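Side-chain contacts in putative histidinol-phosphate aminotransferase (Burkholderia pseudomallei, PDB 3P1T), which probably catalyses the pyridoxal-phosphate-dependent transfer of an amino group from L-histidinol phosphate to 2-oxoglutarate, a step of histidine biosynthesis: residues L71-G76 with L232-L237; R92-W97 with A131-D136; L268-A273 with V280-A285. One frame throughout, in Å; residues are numbered along the deposited sequence. Where two conformers were deposited one is given.

The three contacts sample one fold at very different sequence separations. Contact 1 joins an outermost strand of the seven-stranded mixed sheet, 71-74, to helix 231-241. Contact 2, nested along the chain inside the loop that contact 1 closes, rests on strand 92-96 of the same sheet; their centres lie about 30 Å apart. Contact 3 follows both in sequence and belongs to the other, four-stranded sheet, on whose outermost strand 279-283 it sits, with its centre about 36 Å from that of contact 1 and about 30 Å from that of contact 2. The division matches the large and small domains of fold-type I aminotransferases, with contact 1 also at the subunit interface.

Contact 1: L71-G76 with L232-L237; sequences LMLVRG and LDLHAL
R75 reaches D233 with the far end of a long side chain, a worked case of a buried charge pair together with a separate leucine contact. Beyond CB, chi1 (-159°) sets CG beside the carbonyl carbon, and the bends at chi2 and chi3 turn CD and NE so that the guanidinium faces the helix. NE bonds weakly to R206 O. CZ comes next, 3.4 Å from D233 OD2, and NH2 makes the direct salt bridge to that oxygen at 2.5 Å. The oxygen lies at the edge of the guanidinium, close to its plane, yet the arginine meets the carboxylate from above, the two planes being 70° apart. NH1 takes a second route: a water 3.2 Å away accepts from it and donates to D233 OD2. NH2 also bonds to L205 O, so several groups fix the rotation of the buried guanidinium. Farther along the strand and helix, L73 divides its methyls between two residues. CD1 meets L237 CD2 tip to tip at 3.7 Å, and CD2 touches L234 CD2 at 3.9 Å. R75 and D233 both lie close to their own counterparts in the second subunit, so two copies of the pair meet at the interface. The contact thus lays helix 231-241 against 71-74, an outermost strand within the chain of the large-domain sheet typical of dimeric fold-type I pyridoxal-phosphate enzymes.

Contact 2: R92-W97 with A131-D136; sequences RFVTAW and AQVSRD
Q132 meets R92 through its backbone: the carbonyl O lies 3.1 Å from R92 NH2, at the edge of the guanidinium and near its plane. The arginine leaves its CA with CG trans to N (chi1 -177°) and stays extended until a turn at chi3, so that the guanidinium reaches out to the loop and turns an edge to it. Its stronger partner is D137, just beyond the loop, with which NH2 forms a salt bridge. V133 follows and supplies the apolar part, its CG2 packing on V94 CG1 at 4.3 Å. Here the loop is finishing a beta-alpha-beta crossover: the chain has left strand 113-117, passed through helix 127-130, and is about to enter strand 137-142, having skipped over 92-96, which lies parallel between the two. S134 is tied into the turn that follows: its N bonds to D137 OD2, the carboxylate that also holds R92, and its OG accepts a weak bond from D136 N at 3.4 Å. D136, just before strand 137-142, reaches strand 92-96 through its backbone, O accepting the hydrogen bond from R92 N at 3.1 Å with an N-H...O angle of 159°.

Contact 3: L268-A273 with V280-A285; sequences LGYRVA and VLVENA
R271 O takes one hydrogen bond from the facing strand, donated by E283 N at 2.9 Å and nearly straight at 169°, and a weaker CA-H...O contact from V282, CA to O 3.4 Å. L281 O likewise receives a hydrogen bond from A273 N at 2.9 Å and a weaker CA-H...O contact from V272. V272 and V282 between them form a single antiparallel bridge, a non-hydrogen-bonded pair whose flanking residues carry the bonds. One step on, a water accepts from L281 N and lies within donating distance of A273 O, extending the link where the two backbones part.

Side chains pack around this bridge. V272 spreads its two methyls along one face of the strand, over V280 and V282: with chi1 at -174°, CG1 rests on V280 CB at 3.8 Å, while CG2 faces V282 CG2. The other methyl of V282, CG1, sits 3.9 Å from Y270 CB and meets the tyrosine ring obliquely. On the solvent-exposed side R271 lies across E283. Its CB packs on the carboxylate carbon CD of E283 at 3.6 Å, and NH1 makes a long salt bridge to OE1, also 3.6 Å, with guanidinium and carboxylate planes 83° apart, far from the flat two-bond pairing of these groups.

A Schellman motif at G269 ends helix 244-267 and sends the chain into this bridge. L265 of that helix packs against Y270, V272 and V282, and Y270 OH bonds to L330 O on helix 320-333. The opposite edge of strand 279-283 pairs antiparallel with 312-316, so the 268-273 loop borders the outermost strand of the four-stranded sheet.

Contact 1: L71-G76 with L232-L237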
loop_
_atom_site.group_PDB
_atom_site.type_symbol
_atom_site.label_atom_id
_atom_site.label_comp_id
_atom_site.label_asym_id
_atom_site.label_seq_id
_atom_site.Cartn_x
_atom_site.Cartn_y
_atom_site.Cartn_z
ATOM N N LEU A 71 -13.649 8.306 8.615
ATOM C CA LEU A 71 -13.074 7.043 8.171
ATOM C C LEU A 71 -11.845 7.277 7.297
ATOM O O LEU A 71 -11.786 8.256 6.561
ATOM C CB LEU A 71 -14.096 6.160 7.434
ATOM C CG LEU A 71 -14.495 6.554 6.038
ATOM C CD1 LEU A 71 -13.745 5.740 5.027
ATOM C CD2 LEU A 71 -15.932 6.285 5.830
HETATM N N MSE A 72 -10.882 6.345 7.380
HETATM C CA MSE A 72 -9.629 6.328 6.627
HETATM C C MSE A 72 -9.402 4.921 6.037
HETATM O O MSE A 72 -9.504 3.929 6.783
HETATM C CB MSE A 72 -8.499 6.730 7.568
HETATM C CG MSE A 72 -7.188 6.979 6.876
HETATM SE SE MSE A 72 -5.813 7.629 8.069
HETATM C CE MSE A 72 -5.374 6.076 8.900
ATOM N N LEU A 73 -9.168 4.834 4.701
ATOM C CA LEU A 73 -8.903 3.574 3.993
ATOM C C LEU A 73 -7.419 3.242 4.197
ATOM O O LEU A 73 -6.569 4.108 3.972
ATOM C CB LEU A 73 -9.297 3.677 2.499
ATOM C CG LEU A 73 -9.037 2.440 1.590
ATOM C CD1 LEU A 73 -9.789 1.191 2.066
ATOM C CD2 LEU A 73 -9.445 2.726 0.171
ATOM N N VAL A 74 -7.114 2.038 4.703
ATOM C CA VAL A 74 -5.736 1.685 5.054
ATOM C C VAL A 74 -5.307 0.327 4.481
ATOM O O VAL A 74 -6.143 -0.532 4.180
ATOM C CB VAL A 74 -5.545 1.672 6.601
ATOM C CG1 VAL A 74 -5.627 3.069 7.186
ATOM C CG2 VAL A 74 -6.528 0.734 7.299
ATOM N N ARG A 75 -3.982 0.134 4.386
ATOM C CA ARG A 75 -3.356 -1.113 3.972
ATOM C C ARG A 75 -3.293 -2.078 5.184
ATOM O O ARG A 75 -2.195 -2.355 5.716
ATOM C CB ARG A 75 -1.962 -0.841 3.402
ATOM C CG ARG A 75 -1.432 -1.949 2.509
ATOM C CD ARG A 75 -1.628 -1.519 1.082
ATOM N NE ARG A 75 -2.605 -2.338 0.391
ATOM C CZ ARG A 75 -3.082 -2.070 -0.813
ATOM N NH1 ARG A 75 -2.708 -0.968 -1.456
ATOM N NH2 ARG A 75 -3.961 -2.879 -1.371
ATOM N N GLY A 76 -4.480 -2.513 5.638
ATOM C CA GLY A 76 -4.636 -3.441 6.748
ATOM C C GLY A 76 -4.335 -2.882 8.116
ATOM O O GLY A 76 -4.110 -1.670 8.295
ATOM N N LEU A 232 -6.907 -1.020 -9.190
ATOM C CA LEU A 232 -7.405 -2.407 -9.148
ATOM C C LEU A 232 -8.043 -2.719 -7.775
ATOM O O LEU A 232 -9.161 -3.241 -7.730
ATOM C CB LEU A 232 -6.297 -3.438 -9.461
ATOM C CG LEU A 232 -5.673 -3.387 -10.850
ATOM C CD1 LEU A 232 -4.496 -4.334 -10.946
ATOM C CD2 LEU A 232 -6.716 -3.668 -11.934
ATOM N N ASP A 233 -7.357 -2.362 -6.667
ATOM C CA ASP A 233 -7.864 -2.618 -5.325
ATOM C C ASP A 233 -9.118 -1.780 -5.047
ATOM O O ASP A 233 -10.063 -2.301 -4.446
ATOM C CB ASP A 233 -6.779 -2.348 -4.278
ATOM C CG ASP A 233 -5.555 -3.250 -4.343
ATOM O OD1 ASP A 233 -5.658 -4.353 -4.904
ATOM O OD2 ASP A 233 -4.497 -2.848 -3.830
ATOM N N LEU A 234 -9.152 -0.523 -5.522
ATOM C CA LEU A 234 -10.316 0.361 -5.360
ATOM C C LEU A 234 -11.570 -0.192 -6.071
ATOM O O LEU A 234 -12.632 -0.227 -5.448
ATOM C CB LEU A 234 -10.036 1.777 -5.876
ATOM C CG LEU A 234 -9.106 2.677 -5.051
ATOM C CD1 LEU A 234 -8.766 3.906 -5.830
ATOM C CD2 LEU A 234 -9.720 3.067 -3.740
ATOM N N HIS A 235 -11.454 -0.653 -7.336
ATOM C CA HIS A 235 -12.610 -1.227 -8.049
ATOM C C HIS A 235 -13.023 -2.565 -7.444
ATOM O O HIS A 235 -14.207 -2.891 -7.467
ATOM C CB HIS A 235 -12.348 -1.382 -9.545
ATOM C CG HIS A 235 -12.373 -0.055 -10.243
ATOM N ND1 HIS A 235 -11.267 0.778 -10.251
ATOM C CD2 HIS A 235 -13.399 0.588 -10.842
ATOM C CE1 HIS A 235 -11.643 1.872 -10.887
ATOM N NE2 HIS A 235 -12.917 1.807 -11.256
ATOM N N ALA A 236 -12.069 -3.299 -6.860
ATOM C CA ALA A 236 -12.339 -4.564 -6.192
ATOM C C ALA A 236 -13.181 -4.311 -4.932
ATOM O O ALA A 236 -14.298 -4.848 -4.814
ATOM C CB ALA A 236 -11.038 -5.267 -5.849
ATOM N N LEU A 237 -12.685 -3.407 -4.051
ATOM C CA LEU A 237 -13.344 -3.020 -2.811
ATOM C C LEU A 237 -14.753 -2.492 -3.087
ATOM O O LEU A 237 -15.706 -2.924 -2.416
ATOM C CB LEU A 237 -12.518 -1.972 -2.057
ATOM C CG LEU A 237 -13.138 -1.423 -0.773
ATOM C CD1 LEU A 237 -13.360 -2.507 0.234
ATOM C CD2 LEU A 237 -12.295 -0.344 -0.188
HETATM O O HOH W 1 -3.026 -0.777 -4.589
#

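Contact 2: R92-W97 with A131-D136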
loop_
_atom_site.group_PDB
_atom_site.type_symbol
_atom_site.label_atom_id
_atom_site.label_comp_id
_atom_site.label_asym_id
_atom_site.label_seq_id
_atom_site.Cartn_x
_atom_site.Cartn_y
_atom_site.Cartn_z
ATOM N N ARG A 92 2.173 4.534 26.432
ATOM C CA ARG A 92 2.471 3.128 26.624
ATOM C C ARG A 92 1.411 2.364 25.879
ATOM O O ARG A 92 0.217 2.596 26.073
ATOM C CB ARG A 92 2.531 2.767 28.110
ATOM C CG ARG A 92 2.912 1.321 28.365
ATOM C CD ARG A 92 2.962 0.985 29.835
ATOM N NE ARG A 92 1.642 0.918 30.466
ATOM C CZ ARG A 92 1.399 0.319 31.632
ATOM N NH1 ARG A 92 2.370 -0.318 32.273
ATOM N NH2 ARG A 92 0.171 0.304 32.138
ATOM N N PHE A 93 1.833 1.497 24.977
ATOM C CA PHE A 93 0.901 0.694 24.202
ATOM C C PHE A 93 0.616 -0.592 24.975
ATOM O O PHE A 93 1.531 -1.229 25.516
ATOM C CB PHE A 93 1.439 0.451 22.791
ATOM C CG PHE A 93 1.254 1.702 21.963
ATOM C CD1 PHE A 93 2.124 2.781 22.098
ATOM C CD2 PHE A 93 0.171 1.832 21.103
ATOM C CE1 PHE A 93 1.906 3.970 21.399
ATOM C CE2 PHE A 93 -0.025 3.013 20.383
ATOM C CZ PHE A 93 0.833 4.077 20.551
ATOM N N VAL A 94 -0.681 -0.891 25.120
ATOM C CA VAL A 94 -1.159 -2.028 25.894
ATOM C C VAL A 94 -1.933 -2.984 24.973
ATOM O O VAL A 94 -2.922 -2.599 24.346
ATOM C CB VAL A 94 -2.014 -1.551 27.089
ATOM C CG1 VAL A 94 -2.675 -2.721 27.801
ATOM C CG2 VAL A 94 -1.194 -0.730 28.065
ATOM N N THR A 95 -1.463 -4.225 24.890
ATOM C CA THR A 95 -2.076 -5.267 24.062
ATOM C C THR A 95 -2.253 -6.534 24.898
ATOM O O THR A 95 -1.673 -6.645 25.987
ATOM C CB THR A 95 -1.214 -5.535 22.803
ATOM O OG1 THR A 95 0.056 -6.077 23.192
ATOM C CG2 THR A 95 -1.028 -4.293 21.932
ATOM N N ALA A 96 -3.046 -7.494 24.385
ATOM C CA ALA A 96 -3.251 -8.791 25.041
ATOM C C ALA A 96 -2.178 -9.774 24.632
ATOM O O ALA A 96 -1.716 -9.751 23.494
ATOM C CB ALA A 96 -4.610 -9.344 24.692
ATOM N N TRP A 97 -1.749 -10.612 25.557
ATOM C CA TRP A 97 -0.813 -11.685 25.265
ATOM C C TRP A 97 -1.053 -12.836 26.243
ATOM O O TRP A 97 -0.890 -12.640 27.449
ATOM C CB TRP A 97 0.648 -11.248 25.272
ATOM C CG TRP A 97 1.552 -12.296 24.684
ATOM C CD1 TRP A 97 2.292 -13.213 25.371
ATOM C CD2 TRP A 97 1.715 -12.606 23.292
ATOM N NE1 TRP A 97 2.950 -14.039 24.495
ATOM C CE2 TRP A 97 2.621 -13.687 23.211
ATOM C CE3 TRP A 97 1.201 -12.060 22.099
ATOM C CZ2 TRP A 97 3.042 -14.223 21.984
ATOM C CZ3 TRP A 97 1.599 -12.609 20.885
ATOM C CH2 TRP A 97 2.521 -13.665 20.835
ATOM N N ALA A 131 -6.414 -3.856 35.483
ATOM C CA ALA A 131 -6.444 -2.825 36.520
ATOM C C ALA A 131 -5.223 -1.891 36.439
ATOM O O ALA A 131 -5.261 -0.817 37.047
ATOM C CB ALA A 131 -6.488 -3.480 37.889
ATOM N N GLN A 132 -4.147 -2.300 35.713
ATOM C CA GLN A 132 -2.915 -1.518 35.587
ATOM C C GLN A 132 -3.028 -0.527 34.417
ATOM O O GLN A 132 -2.126 0.298 34.232
ATOM C CB GLN A 132 -1.676 -2.428 35.425
ATOM C CG GLN A 132 -1.309 -3.206 36.703
ATOM C CD GLN A 132 -0.114 -4.124 36.556
ATOM O OE1 GLN A 132 1.023 -3.692 36.301
ATOM N NE2 GLN A 132 -0.326 -5.406 36.821
ATOM N N VAL A 133 -4.134 -0.581 33.645
ATOM C CA VAL A 133 -4.371 0.341 32.519
ATOM C C VAL A 133 -4.534 1.759 33.084
ATOM O O VAL A 133 -5.290 1.925 34.046
ATOM C CB VAL A 133 -5.603 -0.103 31.684
ATOM C CG1 VAL A 133 -6.060 0.991 30.720
ATOM C CG2 VAL A 133 -5.326 -1.406 30.941
ATOM N N SER A 134 -3.803 2.768 32.515
ATOM C CA SER A 134 -3.822 4.182 32.960
ATOM C C SER A 134 -4.138 5.127 31.806
ATOM O O SER A 134 -4.169 4.693 30.664
ATOM C CB SER A 134 -2.488 4.575 33.591
ATOM O OG SER A 134 -1.441 4.674 32.641
ATOM N N ARG A 135 -4.354 6.421 32.093
ATOM C CA ARG A 135 -4.710 7.428 31.085
ATOM C C ARG A 135 -3.498 7.782 30.197
ATOM O O ARG A 135 -3.654 8.495 29.205
ATOM C CB ARG A 135 -5.293 8.677 31.753
ATOM C CG ARG A 135 -6.684 8.452 32.406
ATOM C CD ARG A 135 -7.854 8.525 31.418
ATOM N NE ARG A 135 -9.151 8.224 32.039
ATOM C CZ ARG A 135 -9.978 9.132 32.560
ATOM N NH1 ARG A 135 -9.655 10.421 32.550
ATOM N NH2 ARG A 135 -11.130 8.756 33.102
ATOM N N ASP A 136 -2.313 7.227 30.514
ATOM C CA ASP A 136 -1.080 7.344 29.719
ATOM C C ASP A 136 -0.995 6.224 28.697
ATOM O O ASP A 136 -0.051 6.190 27.915
ATOM C CB ASP A 136 0.183 7.289 30.608
ATOM C CG ASP A 136 0.267 8.245 31.780
ATOM O OD1 ASP A 136 0.131 9.474 31.555
ATOM O OD2 ASP A 136 0.596 7.778 32.905
#

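Contact 3: L268-A273 with V280-A285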
loop_
_atom_site.group_PDB
_atom_site.type_symbol
_atom_site.label_atom_id
_atom_site.label_comp_id
_atom_site.label_asym_id
_atom_site.label_seq_id
_atom_site.Cartn_x
_atom_site.Cartn_y
_atom_site.Cartn_z
ATOM N N LEU A 268 -15.875 -36.123 20.065
ATOM C CA LEU A 268 -14.694 -36.956 19.812
ATOM C C LEU A 268 -13.708 -36.887 21.015
ATOM O O LEU A 268 -12.702 -37.611 21.034
ATOM C CB LEU A 268 -13.987 -36.538 18.499
ATOM C CG LEU A 268 -14.729 -36.862 17.199
ATOM C CD1 LEU A 268 -14.077 -36.198 16.026
ATOM C CD2 LEU A 268 -14.828 -38.366 16.955
ATOM N N GLY A 269 -14.015 -36.026 21.991
ATOM C CA GLY A 269 -13.220 -35.860 23.201
ATOM C C GLY A 269 -12.290 -34.671 23.258
ATOM O O GLY A 269 -11.610 -34.488 24.269
ATOM N N TYR A 270 -12.254 -33.851 22.192
ATOM C CA TYR A 270 -11.400 -32.656 22.131
ATOM C C TYR A 270 -11.980 -31.533 23.000
ATOM O O TYR A 270 -13.191 -31.480 23.233
ATOM C CB TYR A 270 -11.208 -32.168 20.678
ATOM C CG TYR A 270 -10.447 -33.141 19.804
ATOM C CD1 TYR A 270 -9.057 -33.143 19.778
ATOM C CD2 TYR A 270 -11.117 -34.048 18.985
ATOM C CE1 TYR A 270 -8.349 -34.041 18.979
ATOM C CE2 TYR A 270 -10.421 -34.974 18.204
ATOM C CZ TYR A 270 -9.035 -34.973 18.209
ATOM O OH TYR A 270 -8.345 -35.868 17.424
ATOM N N ARG A 271 -11.094 -30.666 23.520
ATOM C CA ARG A 271 -11.514 -29.523 24.335
ATOM C C ARG A 271 -11.448 -28.290 23.444
ATOM O O ARG A 271 -10.376 -27.851 23.027
ATOM C CB ARG A 271 -10.690 -29.386 25.630
ATOM C CG ARG A 271 -10.868 -30.571 26.573
ATOM C CD ARG A 271 -10.865 -30.197 28.034
ATOM N NE ARG A 271 -10.936 -31.405 28.854
ATOM C CZ ARG A 271 -9.936 -31.847 29.608
ATOM N NH1 ARG A 271 -8.810 -31.151 29.704
ATOM N NH2 ARG A 271 -10.073 -32.961 30.314
ATOM N N VAL A 272 -12.627 -27.828 23.059
ATOM C CA VAL A 272 -12.823 -26.717 22.135
ATOM C C VAL A 272 -13.319 -25.519 22.918
ATOM O O VAL A 272 -14.179 -25.663 23.786
ATOM C CB VAL A 272 -13.820 -27.123 21.003
ATOM C CG1 VAL A 272 -13.928 -26.034 19.935
ATOM C CG2 VAL A 272 -13.432 -28.458 20.371
ATOM N N ALA A 273 -12.783 -24.343 22.613
ATOM C CA ALA A 273 -13.197 -23.084 23.221
ATOM C C ALA A 273 -14.352 -22.454 22.436
ATOM O O ALA A 273 -14.408 -22.601 21.209
ATOM C CB ALA A 273 -12.014 -22.119 23.262
ATOM N N VAL A 280 -12.041 -22.044 15.480
ATOM C CA VAL A 280 -12.195 -22.570 16.845
ATOM C C VAL A 280 -10.807 -22.890 17.420
ATOM O O VAL A 280 -9.944 -23.414 16.697
ATOM C CB VAL A 280 -13.143 -23.795 16.975
ATOM C CG1 VAL A 280 -14.605 -23.399 16.775
ATOM C CG2 VAL A 280 -12.735 -24.946 16.052
ATOM N N LEU A 281 -10.583 -22.542 18.718
ATOM C CA LEU A 281 -9.337 -22.873 19.405
ATOM C C LEU A 281 -9.522 -24.225 20.087
ATOM O O LEU A 281 -10.494 -24.404 20.824
ATOM C CB LEU A 281 -8.916 -21.790 20.391
ATOM C CG LEU A 281 -7.506 -21.936 20.983
ATOM C CD1 LEU A 281 -6.427 -21.561 19.968
ATOM C CD2 LEU A 281 -7.353 -21.077 22.200
ATOM N N VAL A 282 -8.632 -25.193 19.788
ATOM C CA VAL A 282 -8.696 -26.559 20.318
ATOM C C VAL A 282 -7.421 -26.866 21.122
ATOM O O VAL A 282 -6.327 -26.502 20.685
ATOM C CB VAL A 282 -8.907 -27.588 19.171
ATOM C CG1 VAL A 282 -9.060 -29.009 19.713
ATOM C CG2 VAL A 282 -10.119 -27.222 18.329
ATOM N N GLU A 283 -7.572 -27.539 22.292
ATOM C CA GLU A 283 -6.451 -27.978 23.133
ATOM C C GLU A 283 -5.643 -29.035 22.405
ATOM O O GLU A 283 -6.224 -29.966 21.823
ATOM C CB GLU A 283 -6.912 -28.519 24.491
ATOM C CG GLU A 283 -7.369 -27.465 25.486
ATOM C CD GLU A 283 -7.638 -27.953 26.900
ATOM O OE1 GLU A 283 -7.206 -29.077 27.253
ATOM O OE2 GLU A 283 -8.268 -27.189 27.667
ATOM N N ASN A 284 -4.308 -28.888 22.417
ATOM C CA ASN A 284 -3.427 -29.831 21.739
ATOM C C ASN A 284 -2.191 -30.163 22.604
ATOM O O ASN A 284 -1.076 -29.750 22.293
ATOM C CB ASN A 284 -3.004 -29.274 20.375
ATOM C CG ASN A 284 -2.158 -30.233 19.576
ATOM O OD1 ASN A 284 -2.343 -31.464 19.618
ATOM N ND2 ASN A 284 -1.174 -29.682 18.882
ATOM N N ALA A 285 -2.380 -30.975 23.644
ATOM C CA ALA A 285 -1.278 -31.398 24.513
ATOM C C ALA A 285 -0.212 -32.208 23.743
ATOM O O ALA A 285 0.971 -32.136 24.081
ATOM C CB ALA A 285 -1.819 -32.228 25.662
HETATM O O HOH W 2 -12.403 -20.715 19.793
#